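Local coordinates for peroxiredoxin (Mycobacterium tuberculosis, PDB 5EPF), which reduces hydrogen peroxide and organic hydroperoxides to water and alcohols as a thiol-specific peroxidase, probably drawing its electrons from thioredoxin, at residues F18-Q23 / G103-Q108; T26-S31 / D94-S99. All coordinates share one frame; numbering follows the deposited sequence.

Contact 1: F18-Q23 / G103-Q108; sequences FELPDQ and GTVAAQ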
loop_
_atom_site.group_PDB
_atom_site.type_symbol
_atom_site.label_atom_id
_atom_site.label_comp_id
_atom_site.label_asym_id
_atom_site.label_seq_id
_atom_site.Cartn_x
_atom_site.Cartn_y
_atom_site.Cartn_z
ATOM N N PHE A 18 -0.280 0.117 13.059
ATOM C CA PHE A 18 1.139 0.440 12.925
ATOM C C PHE A 18 1.278 1.915 12.592
ATOM O O PHE A 18 0.321 2.563 12.158
ATOM C CB PHE A 18 1.855 -0.416 11.851
ATOM C CG PHE A 18 1.367 -0.167 10.431
ATOM C CD1 PHE A 18 1.867 0.895 9.688
ATOM C CD2 PHE A 18 0.425 -0.995 9.839
ATOM C CE1 PHE A 18 1.423 1.122 8.382
ATOM C CE2 PHE A 18 -0.001 -0.775 8.535
ATOM C CZ PHE A 18 0.490 0.282 7.809
ATOM N N GLU A 19 2.517 2.414 12.727
ATOM C CA GLU A 19 2.882 3.792 12.403
ATOM C C GLU A 19 4.163 3.802 11.589
ATOM O O GLU A 19 5.119 3.090 11.908
ATOM C CB GLU A 19 3.124 4.638 13.666
ATOM C CG GLU A 19 1.872 4.951 14.461
ATOM C CD GLU A 19 2.154 5.888 15.624
ATOM O OE1 GLU A 19 3.337 6.248 15.855
ATOM O OE2 GLU A 19 1.188 6.275 16.307
ATOM N N LEU A 20 4.179 4.624 10.542
ATOM C CA LEU A 20 5.363 4.839 9.711
ATOM C C LEU A 20 5.318 6.257 9.169
ATOM O O LEU A 20 4.229 6.811 8.996
ATOM C CB LEU A 20 5.388 3.890 8.502
ATOM C CG LEU A 20 5.689 2.420 8.782
ATOM C CD1 LEU A 20 5.573 1.646 7.489
ATOM C CD2 LEU A 20 7.055 2.215 9.419
ATOM N N PRO A 21 6.469 6.846 8.827
ATOM C CA PRO A 21 6.461 8.180 8.210
ATOM C C PRO A 21 6.054 8.157 6.740
ATOM O O PRO A 21 6.405 7.241 5.989
ATOM C CB PRO A 21 7.920 8.628 8.343
ATOM C CG PRO A 21 8.701 7.341 8.306
ATOM C CD PRO A 21 7.831 6.323 9.035
ATOM N N ASP A 22 5.324 9.196 6.332
ATOM C CA ASP A 22 4.984 9.406 4.931
ATOM C C ASP A 22 6.123 10.141 4.221
ATOM O O ASP A 22 7.210 10.335 4.780
ATOM C CB ASP A 22 3.615 10.087 4.785
ATOM C CG ASP A 22 3.593 11.534 5.291
ATOM O OD1 ASP A 22 4.679 12.150 5.494
ATOM O OD2 ASP A 22 2.481 12.093 5.447
ATOM N N GLN A 23 5.867 10.590 2.994
ATOM C CA GLN A 23 6.893 11.206 2.154
ATOM C C GLN A 23 7.336 12.576 2.660
ATOM O O GLN A 23 8.293 13.125 2.119
ATOM C CB GLN A 23 6.452 11.289 0.683
ATOM C CG GLN A 23 5.186 12.110 0.438
ATOM C CD GLN A 23 3.941 11.235 0.368
ATOM O OE1 GLN A 23 3.688 10.419 1.268
ATOM N NE2 GLN A 23 3.158 11.397 -0.700
ATOM N N GLY A 103 11.703 -2.711 7.396
ATOM C CA GLY A 103 10.882 -3.848 7.025
ATOM C C GLY A 103 9.989 -4.371 8.127
ATOM O O GLY A 103 9.456 -5.474 7.995
ATOM N N THR A 104 9.795 -3.603 9.206
ATOM C CA THR A 104 9.009 -4.072 10.345
ATOM C C THR A 104 7.553 -4.309 9.959
ATOM O O THR A 104 6.958 -5.330 10.327
ATOM C CB THR A 104 9.108 -3.039 11.474
ATOM O OG1 THR A 104 10.488 -2.882 11.836
ATOM C CG2 THR A 104 8.298 -3.471 12.699
ATOM N N VAL A 105 6.959 -3.389 9.199
ATOM C CA VAL A 105 5.569 -3.571 8.813
ATOM C C VAL A 105 5.458 -4.648 7.742
ATOM O O VAL A 105 4.541 -5.478 7.768
ATOM C CB VAL A 105 4.934 -2.222 8.421
ATOM C CG1 VAL A 105 3.497 -2.412 7.958
ATOM C CG2 VAL A 105 4.972 -1.252 9.610
ATOM N N ALA A 106 6.420 -4.696 6.819
ATOM C CA ALA A 106 6.455 -5.796 5.856
ATOM C C ALA A 106 6.463 -7.147 6.571
ATOM O O ALA A 106 5.760 -8.081 6.164
ATOM C CB ALA A 106 7.681 -5.651 4.954
ATOM N N ALA A 107 7.267 -7.273 7.634
ATOM C CA ALA A 107 7.299 -8.513 8.401
ATOM C C ALA A 107 5.938 -8.814 9.019
ATOM O O ALA A 107 5.489 -9.968 9.022
ATOM C CB ALA A 107 8.383 -8.440 9.480
ATOM N N GLN A 108 5.259 -7.785 9.537
ATOM C CA GLN A 108 3.927 -7.988 10.094
ATOM C C GLN A 108 2.978 -8.575 9.053
ATOM O O GLN A 108 2.143 -9.423 9.375
ATOM C CB GLN A 108 3.382 -6.664 10.627
ATOM C CG GLN A 108 1.922 -6.725 11.008
ATOM C CD GLN A 108 1.281 -5.357 11.193
ATOM O OE1 GLN A 108 0.082 -5.266 11.431
ATOM N NE2 GLN A 108 2.068 -4.296 11.067
#
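Phe18 and Val105 carry most of this contact through a CH-pi interaction. The methyl CG1 of Val105 stands over one face of the Phe18 ring, 3.8 Å from its centroid and 6° off the ring normal, which puts it almost squarely above the middle of the ring. Its distances to the ring carbons are therefore nearly equal, 3.9 Å from Val105 CG1 to Phe18 CE2 and 4.1 Å to Phe18 CE1. The two side chains cross at about a right angle.

Plain apolar packing comes from the second branch of the valine. With CG1 anti to the backbone N of Val105 (chi1 178°), CG2 faces both Phe18, just before strand 19-21, and Leu20 within it: Val105 CG2 lies 3.8 Å from Phe18 CD1 and 3.6 Å from Leu20 CD1. Leu20 and Val105 reach toward each other tip to tip, and Leu20 CG also comes within 3.8 Å of Val105 CG2. At the margin, the extended side chain of Gln108, in one of its two conformers, brings its terminal amide beside Phe18, a loose and peripheral approach in which the identity of the amide N and O carries no weight. No hydrogen bond joins the segments.

Asp100 accepts the backbone N-H groups of Val105 and Ala106 at the start of helix 104-109. Strand 19-21 pairs with strand 27-29, Phe18 and Leu20 also touch Leu98 of strand 97-99, and Ile76 of strand 72-77 meets both Leu20 and Val105.

Contact 2: T26-S31 / D94-S99; sequences TPRRLS and DYPLLS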
loop_
_atom_site.group_PDB
_atom_site.type_symbol
_atom_site.label_atom_id
_atom_site.label_comp_id
_atom_site.label_asym_id
_atom_site.label_seq_id
_atom_site.Cartn_x
_atom_site.Cartn_y
_atom_site.Cartn_z
ATOM N N THR A 26 6.248 12.697 8.097
ATOM C CA THR A 26 5.239 12.845 9.138
ATOM C C THR A 26 4.700 11.470 9.517
ATOM O O THR A 26 4.256 10.719 8.632
ATOM C CB THR A 26 4.092 13.721 8.626
ATOM O OG1 THR A 26 4.594 15.019 8.269
ATOM C CG2 THR A 26 2.990 13.874 9.683
ATOM N N PRO A 27 4.738 11.101 10.801
ATOM C CA PRO A 27 4.190 9.804 11.212
ATOM C C PRO A 27 2.724 9.678 10.828
ATOM O O PRO A 27 1.920 10.592 11.050
ATOM C CB PRO A 27 4.361 9.817 12.735
ATOM C CG PRO A 27 5.533 10.705 12.951
ATOM C CD PRO A 27 5.370 11.801 11.931
ATOM N N ARG A 28 2.378 8.533 10.251
ATOM C CA ARG A 28 1.011 8.194 9.900
ATOM C C ARG A 28 0.666 6.863 10.555
ATOM O O ARG A 28 1.513 5.967 10.659
ATOM C CB ARG A 28 0.866 8.047 8.392
ATOM C CG ARG A 28 1.379 9.250 7.585
ATOM C CD ARG A 28 0.663 10.545 7.946
ATOM N NE ARG A 28 -0.727 10.602 7.492
ATOM C CZ ARG A 28 -1.119 10.972 6.277
ATOM N NH1 ARG A 28 -0.222 11.313 5.357
ATOM N NH2 ARG A 28 -2.412 10.998 5.982
ATOM N N ARG A 29 -0.582 6.716 10.970
ATOM C CA ARG A 29 -1.019 5.548 11.724
ATOM C C ARG A 29 -2.158 4.876 10.973
ATOM O O ARG A 29 -3.102 5.552 10.545
ATOM C CB ARG A 29 -1.483 5.980 13.116
ATOM C CG ARG A 29 -1.832 4.837 14.057
ATOM C CD ARG A 29 -2.233 5.337 15.461
ATOM N NE ARG A 29 -1.324 6.386 15.929
ATOM C CZ ARG A 29 -1.694 7.563 16.434
ATOM N NH1 ARG A 29 -2.978 7.866 16.606
ATOM N NH2 ARG A 29 -0.765 8.432 16.800
ATOM N N LEU A 30 -2.080 3.546 10.818
ATOM C CA LEU A 30 -3.116 2.835 10.064
ATOM C C LEU A 30 -4.517 3.162 10.567
ATOM O O LEU A 30 -5.418 3.437 9.769
ATOM C CB LEU A 30 -2.858 1.327 10.081
ATOM C CG LEU A 30 -3.921 0.515 9.325
ATOM C CD1 LEU A 30 -3.934 0.817 7.825
ATOM C CD2 LEU A 30 -3.760 -0.973 9.575
ATOM N N SER A 31 -4.721 3.134 11.884
ATOM C CA SER A 31 -6.059 3.381 12.426
ATOM C C SER A 31 -6.566 4.793 12.106
ATOM O O SER A 31 -7.778 4.997 11.944
ATOM C CB SER A 31 -6.056 3.116 13.928
ATOM O OG SER A 31 -5.099 3.944 14.570
ATOM N N ASP A 94 -1.310 11.758 -5.341
ATOM C CA ASP A 94 -2.232 12.430 -4.432
ATOM C C ASP A 94 -2.568 11.553 -3.232
ATOM O O ASP A 94 -3.724 11.510 -2.812
ATOM C CB ASP A 94 -3.506 12.827 -5.184
ATOM C CG ASP A 94 -4.260 11.622 -5.739
ATOM O OD1 ASP A 94 -3.623 10.674 -6.262
ATOM O OD2 ASP A 94 -5.507 11.628 -5.635
ATOM N N TYR A 95 -1.592 10.834 -2.685
ATOM C CA TYR A 95 -1.833 9.899 -1.594
ATOM C C TYR A 95 -0.510 9.644 -0.873
ATOM O O TYR A 95 0.568 9.943 -1.406
ATOM C CB TYR A 95 -2.477 8.593 -2.108
ATOM C CG TYR A 95 -1.699 7.874 -3.199
ATOM C CD1 TYR A 95 -0.686 6.972 -2.877
ATOM C CD2 TYR A 95 -1.995 8.072 -4.560
ATOM C CE1 TYR A 95 0.026 6.314 -3.841
ATOM C CE2 TYR A 95 -1.271 7.400 -5.549
ATOM C CZ TYR A 95 -0.260 6.524 -5.185
ATOM O OH TYR A 95 0.465 5.820 -6.123
ATOM N N PRO A 96 -0.552 9.053 0.319
ATOM C CA PRO A 96 0.681 8.806 1.075
ATOM C C PRO A 96 1.497 7.634 0.541
ATOM O O PRO A 96 0.954 6.602 0.124
ATOM C CB PRO A 96 0.162 8.497 2.491
ATOM C CG PRO A 96 -1.270 8.987 2.518
ATOM C CD PRO A 96 -1.753 8.732 1.119
ATOM N N LEU A 97 2.818 7.803 0.597
ATOM C CA LEU A 97 3.783 6.716 0.452
ATOM C C LEU A 97 4.501 6.587 1.784
ATOM O O LEU A 97 5.114 7.558 2.244
ATOM C CB LEU A 97 4.819 7.022 -0.628
ATOM C CG LEU A 97 4.311 7.232 -2.054
ATOM C CD1 LEU A 97 5.500 7.448 -2.973
ATOM C CD2 LEU A 97 3.485 6.047 -2.555
ATOM N N LEU A 98 4.422 5.407 2.404
ATOM C CA LEU A 98 5.048 5.164 3.694
ATOM C C LEU A 98 6.411 4.507 3.509
ATOM O O LEU A 98 6.599 3.649 2.631
ATOM C CB LEU A 98 4.168 4.276 4.577
ATOM C CG LEU A 98 2.736 4.777 4.801
ATOM C CD1 LEU A 98 2.021 3.817 5.741
ATOM C CD2 LEU A 98 2.726 6.208 5.346
ATOM N N SER A 99 7.356 4.902 4.352
ATOM C CA SER A 99 8.694 4.318 4.362
ATOM C C SER A 99 8.777 3.336 5.523
ATOM O O SER A 99 8.667 3.739 6.688
ATOM C CB SER A 99 9.753 5.406 4.516
ATOM O OG SER A 99 11.044 4.843 4.686
#
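The small antiparallel hairpin of strands 19-21 and 27-29 meets the edge of the central mixed sheet here, where Arg28 of the hairpin lies against Pro96 and Leu98, at and just before the outermost strand 97-99. The contact is made by both ends of the arginine. Near its root, the aliphatic part packs on leucine: Leu98 CD2 lies 4.0 Å from Arg28 CG and just as far from Arg28 CB, the two side chains crossing at about a right angle.

The chain of Arg28 then bends at chi2 (-59°) and chi3 (-71°), which carries the guanidinium to the proline ring. Arg28 NH1 comes within 3.8 Å of Pro96 CG and 4.0 Å of Pro96 CB, while Arg28 NH2 is 4.2 Å from Pro96 CG. These are van der Waals contacts, and no hydrogen bond crosses between the segments. The charge is met by Asp22, whose OD2 forms a salt bridge with Arg28 NH1; this pairing probably helps to keep the guanidinium beside Pro96.

Gln23 adds polar links between the hairpin turn and the edge segment through Leu97 N and Tyr95 O. Strand 97-99 runs parallel to strand 72-77, in the 3-2-1-4-5 strand order of the sheet. Such a central sheet with an additional N-terminal hairpin is characteristic of the thioredoxin fold as elaborated in peroxiredoxins.

Both contacts hold the N-terminal hairpin against the body of the chain: contact 1 through strand 19-21 to helix 104-109, contact 2 through strand 27-29 to strand 97-99. Each is partly buried, but contact 1 is the more apolar and the larger, with 183 Å² against 124 Å² buried, whereas contact 2 relies on a partly exposed arginine whose charge is balanced by Asp22. Because Asp22 belongs to segment 18-23, that pairing also joins the two contacts directly. Along the chain, contact 2 is nested within the loop that contact 1 closes.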